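Local structure of endosialidase (Enterobacteria phage phi92, 4HIZ) at residues D88-M102 against H147-Y159. The protein probably cleaves internal alpha-2,8 and alpha-2,9 linkages of sialic acid polymers. Sequence-based numbering, arbitrary orientation.
Sequences DKTFVYDNVIYAPFM and HCMSMGVCGNRLY. With NA (sodium ion), chain B; EDO (1,2-ethanediol), chain R; EDO (1,2-ethanediol), chain L; EDO (1,2-ethanediol), chain P.
Lys89 NZ is gripped by three carbonyl oxygens: across the contact it donates to Cys148 O at 2.8 Å, and the loop just before it adds Trp85 O and Gln87 O. This buried ammonium lies where two neighbouring blades of the catalytic beta-propeller face each other, the strands 91-93 and 150-154 running at 27° with their axes 7.4 Å apart. The lysine chain is extended at chi2 but bends at its last two torsions, which brings NZ round to the Cys148 carbonyl oxygen, somewhat out of its plane. Nearby, the bond from Asp88 N to Met149 O is nearly straight (159° at the hydrogen), while the Asp88 carboxylate is held by Lys353, Ser294 and Ser476. A water lies within hydrogen-bonding reach of both Thr90 O and Met151 O, and Thr90 O also binds the sodium ion together with Val477 O.

At one end of the contact, Met102 lays SD and CE over one face of the His147 imidazole, and a weak hydrogen bond runs from Cys148 N to Met102 SD. Toward the hairpin turns at the other end, the blades meet through apolar groups. Val153 CG2 sits over one face of the Phe91 ring, 3.9 Å from its centroid, a CH-pi contact; Met151 SD approaches that ring at its edge and packs 3.6 Å from Pro100 CG. At the turns themselves, Tyr93 OH donates to Asn156 OD1 at 2.7 Å, reaching the amide oxygen from above its carbonyl plane, with ring and amide planes 74° apart.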
loop_
_atom_site.group_PDB
_atom_site.type_symbol
_atom_site.label_atom_id
_atom_site.label_comp_id
_atom_site.label_asym_id
_atom_site.label_seq_id
_atom_site.Cartn_x
_atom_site.Cartn_y
_atom_site.Cartn_z
ATOM N N ASP A 88 14.992 22.840 10.124
ATOM C CA ASP A 88 15.841 22.019 10.984
ATOM C C ASP A 88 14.940 21.691 12.180
ATOM O O ASP A 88 14.939 22.429 13.183
ATOM C CB ASP A 88 17.106 22.773 11.435
ATOM C CG ASP A 88 17.993 21.934 12.348
ATOM O OD1 ASP A 88 17.820 20.679 12.371
ATOM O OD2 ASP A 88 18.861 22.516 13.058
ATOM N N LYS A 89 14.161 20.618 12.054
ATOM C CA LYS A 89 12.999 20.363 12.906
ATOM C C LYS A 89 12.993 19.011 13.573
ATOM O O LYS A 89 12.075 18.733 14.361
ATOM C CB LYS A 89 11.699 20.427 12.050
ATOM C CG LYS A 89 11.444 21.832 11.446
ATOM C CD LYS A 89 10.112 21.870 10.694
ATOM C CE LYS A 89 10.220 21.104 9.312
ATOM N NZ LYS A 89 11.007 21.955 8.268
ATOM N N THR A 90 13.943 18.135 13.246
ATOM C CA THR A 90 13.850 16.778 13.826
ATOM C C THR A 90 14.044 16.736 15.340
ATOM O O THR A 90 14.711 17.601 15.914
ATOM C CB THR A 90 14.832 15.779 13.167
ATOM O OG1 THR A 90 16.183 16.150 13.450
ATOM C CG2 THR A 90 14.579 15.670 11.654
ATOM N N PHE A 91 13.467 15.721 15.983
ATOM C CA PHE A 91 13.658 15.531 17.414
ATOM C C PHE A 91 13.251 14.121 17.799
ATOM O O PHE A 91 12.589 13.416 17.023
ATOM C CB PHE A 91 12.860 16.619 18.210
ATOM C CG PHE A 91 11.363 16.537 18.031
ATOM C CD1 PHE A 91 10.582 15.683 18.834
ATOM C CD2 PHE A 91 10.725 17.276 17.040
ATOM C CE1 PHE A 91 9.193 15.618 18.645
ATOM C CE2 PHE A 91 9.328 17.222 16.849
ATOM C CZ PHE A 91 8.552 16.380 17.654
ATOM N N VAL A 92 13.714 13.695 18.969
ATOM C CA VAL A 92 13.356 12.394 19.545
ATOM C C VAL A 92 12.651 12.665 20.874
ATOM O O VAL A 92 13.126 13.482 21.706
ATOM C CB VAL A 92 14.613 11.530 19.738
ATOM C CG1 VAL A 92 14.258 10.155 20.359
ATOM C CG2 VAL A 92 15.355 11.347 18.368
ATOM N N TYR A 93 11.499 12.046 21.053
ATOM C CA TYR A 93 10.748 12.224 22.307
ATOM C C TYR A 93 10.110 10.901 22.703
ATOM O O TYR A 93 9.417 10.277 21.872
ATOM C CB TYR A 93 9.670 13.307 22.154
ATOM C CG TYR A 93 8.966 13.626 23.467
ATOM C CD1 TYR A 93 9.548 14.510 24.400
ATOM C CD2 TYR A 93 7.704 13.081 23.743
ATOM C CE1 TYR A 93 8.875 14.773 25.595
ATOM C CE2 TYR A 93 7.022 13.342 24.936
ATOM C CZ TYR A 93 7.611 14.183 25.849
ATOM O OH TYR A 93 6.923 14.491 27.018
ATOM N N ASP A 94 10.315 10.501 23.962
ATOM C CA ASP A 94 9.747 9.253 24.493
ATOM C C ASP A 94 9.930 8.097 23.525
ATOM O O ASP A 94 8.966 7.395 23.206
ATOM C CB ASP A 94 8.259 9.495 24.816
ATOM C CG ASP A 94 7.653 8.424 25.669
ATOM O OD1 ASP A 94 8.393 7.770 26.448
ATOM O OD2 ASP A 94 6.410 8.276 25.592
ATOM N N ASN A 95 11.178 7.888 23.109
ATOM C CA ASN A 95 11.579 6.726 22.273
ATOM C C ASN A 95 11.150 6.776 20.819
ATOM O O ASN A 95 11.440 5.834 20.082
ATOM C CB ASN A 95 11.115 5.392 22.877
ATOM C CG ASN A 95 11.593 5.217 24.313
ATOM O OD1 ASN A 95 12.756 5.508 24.625
ATOM N ND2 ASN A 95 10.689 4.776 25.200
ATOM N N VAL A 96 10.455 7.823 20.422
ATOM C CA VAL A 96 9.960 7.925 19.031
ATOM C C VAL A 96 10.771 8.973 18.305
ATOM O O VAL A 96 11.033 10.044 18.859
ATOM C CB VAL A 96 8.462 8.300 19.016
ATOM C CG1 VAL A 96 7.950 8.544 17.598
ATOM C CG2 VAL A 96 7.648 7.185 19.705
ATOM N N ILE A 97 11.186 8.679 17.069
ATOM C CA ILE A 97 11.915 9.666 16.262
ATOM C C ILE A 97 10.921 10.410 15.371
ATOM O O ILE A 97 10.151 9.789 14.635
ATOM C CB ILE A 97 12.978 8.972 15.378
ATOM C CG1 ILE A 97 13.911 8.114 16.243
ATOM C CG2 ILE A 97 13.798 10.024 14.561
ATOM C CD1 ILE A 97 14.626 7.012 15.432
ATOM N N TYR A 98 10.941 11.747 15.443
ATOM C CA TYR A 98 10.054 12.584 14.644
ATOM C C TYR A 98 10.832 13.308 13.561
ATOM O O TYR A 98 11.868 13.946 13.829
ATOM C CB TYR A 98 9.378 13.656 15.516
ATOM C CG TYR A 98 8.405 13.076 16.544
ATOM C CD1 TYR A 98 8.862 12.493 17.741
ATOM C CD2 TYR A 98 7.034 13.159 16.332
ATOM C CE1 TYR A 98 7.966 12.004 18.672
ATOM C CE2 TYR A 98 6.122 12.646 17.256
ATOM C CZ TYR A 98 6.600 12.088 18.426
ATOM O OH TYR A 98 5.692 11.595 19.323
ATOM N N ALA A 99 10.334 13.198 12.336
ATOM C CA ALA A 99 10.924 13.900 11.192
ATOM C C ALA A 99 9.860 14.820 10.563
ATOM O O ALA A 99 9.122 14.432 9.619
ATOM C CB ALA A 99 11.439 12.862 10.119
ATOM N N PRO A 100 9.768 16.060 11.067
ATOM C CA PRO A 100 8.835 17.011 10.480
ATOM C C PRO A 100 9.427 17.572 9.191
ATOM O O PRO A 100 10.652 17.597 9.027
ATOM C CB PRO A 100 8.751 18.136 11.541
ATOM C CG PRO A 100 9.335 17.495 12.817
ATOM C CD PRO A 100 10.436 16.611 12.256
ATOM N N PHE A 101 8.552 17.957 8.271
ATOM C CA PHE A 101 8.974 18.403 6.926
ATOM C C PHE A 101 7.779 19.137 6.323
ATOM O O PHE A 101 6.790 19.409 7.031
ATOM C CB PHE A 101 9.390 17.185 6.061
ATOM C CG PHE A 101 8.257 16.247 5.722
ATOM C CD1 PHE A 101 7.792 15.284 6.671
ATOM C CD2 PHE A 101 7.684 16.275 4.452
ATOM C CE1 PHE A 101 6.758 14.391 6.340
ATOM C CE2 PHE A 101 6.642 15.393 4.097
ATOM C CZ PHE A 101 6.177 14.440 5.046
ATOM N N MET A 102 7.857 19.551 5.058
ATOM C CA MET A 102 6.699 20.149 4.415
ATOM C C MET A 102 6.357 19.320 3.162
ATOM O O MET A 102 7.264 18.905 2.415
ATOM C CB MET A 102 6.997 21.632 4.060
ATOM C CG MET A 102 7.036 22.486 5.399
ATOM S SD MET A 102 7.495 24.189 4.967
ATOM C CE MET A 102 9.258 24.057 4.747
ATOM N N HIS A 147 4.179 27.535 6.720
ATOM C CA HIS A 147 5.544 27.117 6.403
ATOM C C HIS A 147 6.268 26.989 7.751
ATOM O O HIS A 147 5.949 27.684 8.708
ATOM C CB HIS A 147 6.177 28.250 5.560
ATOM C CG HIS A 147 7.584 28.009 5.116
ATOM N ND1 HIS A 147 8.688 28.414 5.845
ATOM C CD2 HIS A 147 8.063 27.489 3.960
ATOM C CE1 HIS A 147 9.786 28.115 5.170
ATOM N NE2 HIS A 147 9.433 27.553 4.023
ATOM N N CYS A 148 7.230 26.078 7.851
ATOM C CA CYS A 148 7.947 25.938 9.106
ATOM C C CYS A 148 9.311 25.338 8.893
ATOM O O CYS A 148 9.432 24.298 8.203
ATOM C CB CYS A 148 7.134 25.031 10.060
ATOM S SG CYS A 148 7.918 24.743 11.697
ATOM N N MET A 149 10.328 25.953 9.487
ATOM C CA MET A 149 11.665 25.369 9.578
ATOM C C MET A 149 12.216 25.350 11.011
ATOM O O MET A 149 13.395 25.033 11.218
ATOM C CB MET A 149 12.646 26.073 8.627
ATOM C CG MET A 149 12.319 25.799 7.137
ATOM S SD MET A 149 13.490 26.683 6.111
ATOM C CE MET A 149 13.007 26.015 4.505
ATOM N N SER A 150 11.384 25.683 12.004
ATOM C CA SER A 150 11.849 25.661 13.392
ATOM C C SER A 150 10.791 24.943 14.213
ATOM O O SER A 150 9.641 25.415 14.284
ATOM C CB SER A 150 12.001 27.111 13.917
ATOM O OG SER A 150 12.447 27.061 15.269
ATOM N N MET A 151 11.171 23.816 14.830
ATOM C CA MET A 151 10.262 23.043 15.671
ATOM C C MET A 151 11.084 22.190 16.629
ATOM O O MET A 151 12.199 21.753 16.293
ATOM C CB MET A 151 9.454 22.073 14.768
ATOM C CG MET A 151 8.380 21.251 15.524
ATOM S SD MET A 151 7.451 20.154 14.392
ATOM C CE MET A 151 6.440 21.350 13.503
ATOM N N GLY A 152 10.531 21.937 17.811
ATOM C CA GLY A 152 11.178 21.033 18.757
ATOM C C GLY A 152 10.359 20.927 20.029
ATOM O O GLY A 152 9.199 21.351 20.091
ATOM N N VAL A 153 10.979 20.346 21.051
ATOM C CA VAL A 153 10.274 20.056 22.314
ATOM C C VAL A 153 10.979 20.814 23.426
ATOM O O VAL A 153 12.219 20.811 23.502
ATOM C CB VAL A 153 10.306 18.544 22.622
ATOM C CG1 VAL A 153 9.664 18.259 24.005
ATOM C CG2 VAL A 153 9.577 17.764 21.512
ATOM N N CYS A 154 10.187 21.468 24.282
ATOM C CA CYS A 154 10.745 22.109 25.463
ATOM C C CYS A 154 9.760 21.878 26.590
ATOM O O CYS A 154 8.573 22.154 26.438
ATOM C CB CYS A 154 10.920 23.610 25.201
ATOM S SG CYS A 154 11.726 24.441 26.624
ATOM N N GLY A 155 10.250 21.381 27.720
ATOM C CA GLY A 155 9.396 21.243 28.896
ATOM C C GLY A 155 8.119 20.445 28.638
ATOM O O GLY A 155 7.017 20.861 29.038
ATOM N N ASN A 156 8.266 19.299 27.971
ATOM C CA ASN A 156 7.121 18.447 27.604
ATOM C C ASN A 156 6.030 19.109 26.753
ATOM O O ASN A 156 4.892 18.634 26.733
ATOM C CB ASN A 156 6.527 17.771 28.869
ATOM C CG ASN A 156 7.526 16.850 29.506
ATOM O OD1 ASN A 156 8.146 16.031 28.798
ATOM N ND2 ASN A 156 7.739 16.982 30.829
ATOM N N ARG A 157 6.379 20.178 26.033
ATOM C CA ARG A 157 5.481 20.721 25.019
ATOM C C ARG A 157 6.172 20.739 23.657
ATOM O O ARG A 157 7.399 20.959 23.565
ATOM C CB ARG A 157 5.102 22.173 25.349
ATOM C CG ARG A 157 4.376 22.342 26.707
ATOM C CD ARG A 157 3.874 23.802 26.922
ATOM N NE ARG A 157 2.914 24.200 25.894
ATOM C CZ ARG A 157 1.615 23.892 25.899
ATOM N NH1 ARG A 157 1.085 23.191 26.897
ATOM N NH2 ARG A 157 0.828 24.320 24.915
ATOM N N LEU A 158 5.379 20.572 22.602
ATOM C CA LEU A 158 5.855 20.841 21.249
ATOM C C LEU A 158 5.820 22.341 20.982
ATOM O O LEU A 158 4.807 22.992 21.227
ATOM C CB LEU A 158 4.894 20.168 20.270
ATOM C CG LEU A 158 5.326 20.220 18.797
ATOM C CD1 LEU A 158 6.668 19.443 18.546
ATOM C CD2 LEU A 158 4.204 19.674 17.848
ATOM N N TYR A 159 6.903 22.888 20.441
ATOM C CA TYR A 159 6.926 24.278 20.024
ATOM C C TYR A 159 7.278 24.336 18.549
ATOM O O TYR A 159 8.132 23.596 18.098
ATOM C CB TYR A 159 7.979 25.063 20.828
ATOM C CG TYR A 159 7.455 25.494 22.178
ATOM C CD1 TYR A 159 6.702 26.671 22.316
ATOM C CD2 TYR A 159 7.666 24.701 23.308
ATOM C CE1 TYR A 159 6.170 27.048 23.583
ATOM C CE2 TYR A 159 7.151 25.071 24.583
ATOM C CZ TYR A 159 6.398 26.223 24.694
ATOM O OH TYR A 159 5.891 26.584 25.911
HETATM NA NA NA B . 17.365 17.896 16.267
HETATM C C1 EDO R . 14.797 8.878 23.977
HETATM O O1 EDO R . 13.420 9.185 24.179
HETATM C C2 EDO R . 15.034 7.384 23.846
HETATM O O2 EDO R . 16.332 7.098 24.364
HETATM C C1 EDO L . 16.629 14.592 20.756
HETATM O O1 EDO L . 15.747 15.489 20.086
HETATM C C2 EDO L . 18.106 14.860 20.459
HETATM O O2 EDO L . 18.310 14.891 19.060
HETATM C C1 EDO P . 10.640 25.968 1.408
HETATM O O1 EDO P . 11.026 27.293 1.781
HETATM C C2 EDO P . 9.737 26.078 0.196
HETATM O O2 EDO P . 10.425 26.949 -0.713
HETATM O O HOH W 1 14.373 20.213 16.760
HETATM O O HOH W 2 17.580 18.510 19.039
#